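Non-structural maintenance of chromosomes element 4 (Xenopus laevis, PDB 7DG2) is a subunit of the SMC5-SMC6 complex that probably helps align sister chromatids after DNA damage and repair double-strand breaks by homologous recombination. Local coordinates at residues V6-P9 and T10-T13. Residues are numbered along the deposited sequence; the frame is centred on the assembly and turned at random.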
loop_
_atom_site.group_PDB
_atom_site.type_symbol
_atom_site.label_atom_id
_atom_site.label_comp_id
_atom_site.label_asym_id
_atom_site.label_seq_id
_atom_site.Cartn_x
_atom_site.Cartn_y
_atom_site.Cartn_z
ATOM N N VAL C 6 8.129 38.019 6.266
ATOM C CA VAL C 6 7.136 37.690 5.249
ATOM C C VAL C 6 7.652 36.561 4.369
ATOM O O VAL C 6 8.827 36.545 3.976
ATOM C CB VAL C 6 6.803 38.939 4.410
ATOM C CG1 VAL C 6 5.791 38.606 3.320
ATOM C CG2 VAL C 6 6.284 40.051 5.305
ATOM N N PHE C 7 6.769 35.616 4.043
ATOM C CA PHE C 7 7.109 34.473 3.198
ATOM C C PHE C 7 6.874 34.820 1.734
ATOM O O PHE C 7 5.821 35.359 1.383
ATOM C CB PHE C 7 6.269 33.252 3.591
ATOM C CG PHE C 7 6.544 32.018 2.766
ATOM C CD1 PHE C 7 7.779 31.389 2.823
ATOM C CD2 PHE C 7 5.552 31.466 1.966
ATOM C CE1 PHE C 7 8.027 30.242 2.083
ATOM C CE2 PHE C 7 5.791 30.317 1.231
ATOM C CZ PHE C 7 7.031 29.703 1.289
ATOM N N ASP C 8 7.849 34.486 0.883
ATOM C CA ASP C 8 7.777 34.752 -0.550
ATOM C C ASP C 8 7.421 33.469 -1.295
ATOM O O ASP C 8 8.294 32.610 -1.493
ATOM C CB ASP C 8 9.116 35.312 -1.044
ATOM C CG ASP C 8 9.119 35.640 -2.528
ATOM O OD1 ASP C 8 8.087 35.452 -3.214
ATOM O OD2 ASP C 8 10.176 36.093 -3.014
ATOM N N PRO C 9 6.171 33.290 -1.738
ATOM C CA PRO C 9 5.810 32.045 -2.438
ATOM C C PRO C 9 6.453 31.900 -3.800
ATOM O O PRO C 9 6.532 30.773 -4.304
ATOM C CB PRO C 9 4.282 32.136 -2.568
ATOM C CG PRO C 9 3.865 33.155 -1.557
ATOM C CD PRO C 9 4.995 34.131 -1.466
ATOM N N THR C 10 6.889 32.996 -4.421
ATOM C CA THR C 10 7.509 32.910 -5.737
ATOM C C THR C 10 8.937 32.394 -5.634
ATOM O O THR C 10 9.354 31.545 -6.428
ATOM C CB THR C 10 7.477 34.280 -6.414
ATOM O OG1 THR C 10 6.116 34.659 -6.655
ATOM C CG2 THR C 10 8.238 34.248 -7.730
ATOM N N SER C 11 9.692 32.898 -4.658
ATOM C CA SER C 11 10.990 32.317 -4.344
ATOM C C SER C 11 10.844 30.848 -3.968
ATOM O O SER C 11 11.678 30.015 -4.338
ATOM C CB SER C 11 11.638 33.108 -3.207
ATOM O OG SER C 11 12.898 32.566 -2.872
ATOM N N PHE C 12 9.772 30.520 -3.242
ATOM C CA PHE C 12 9.528 29.144 -2.824
ATOM C C PHE C 12 9.362 28.217 -4.022
ATOM O O PHE C 12 9.994 27.158 -4.081
ATOM C CB PHE C 12 8.295 29.100 -1.922
ATOM C CG PHE C 12 7.996 27.743 -1.331
ATOM C CD1 PHE C 12 8.977 27.013 -0.681
ATOM C CD2 PHE C 12 6.701 27.241 -1.362
ATOM C CE1 PHE C 12 8.685 25.779 -0.111
ATOM C CE2 PHE C 12 6.396 26.009 -0.796
ATOM C CZ PHE C 12 7.394 25.274 -0.171
ATOM N N THR C 13 8.521 28.588 -4.997
ATOM C CA THR C 13 8.344 27.668 -6.120
ATOM C C THR C 13 9.603 27.584 -6.969
ATOM O O THR C 13 9.891 26.526 -7.536
ATOM C CB THR C 13 7.155 28.050 -7.004
ATOM O OG1 THR C 13 7.260 29.420 -7.404
ATOM C CG2 THR C 13 5.834 27.805 -6.277
#
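F7 and D8 of the loop fold against the first turn of the helix that follows, F7 through its ring and D8 through both its side chain and its carbonyl. From CB of D8, which lies 4.0 Å from S11 CB, the side chain runs on with CG anti to the backbone N (chi1 -179°), a torsion that turns the carboxylate back toward the start of the helix. There OD1 accepts from T10 N at 3.0 Å, the donor standing above the carboxylate plane, and more weakly from S11 N at 3.3 Å. OD2 rests against S11 CB, 3.3 Å away. D8 is thus the N-cap, its carboxylate capping the first backbone amides of the helix, and its negative charge probably interacts favourably with the helix dipole. The regular i to i+4 pattern starts at once, F12 N donating to D8 O at 3.1 Å and T13 N to P9 O at 3.0 Å. Five residues apart, F7 and F12 form an offset edge-to-face pair, with ring planes at 61°. CZ of F7 reaches over one face of F12, coming within 3.4 Å of its CG. Cutting F7 back to alanine would probably open a gap over this face of F12 and leave W201 of the MAGE domain-containing protein without its edge-to-face partner. On that partner chain, R127 donates to P9 O and T13 OG1, while Q194 is hydrogen-bonded to S11 OG. The capped turn begins helix 9-20, within the Nse3-MAGE-binding region of this Nse4 fragment, and joins the incoming loop to a helix docked on the MAGE subunit.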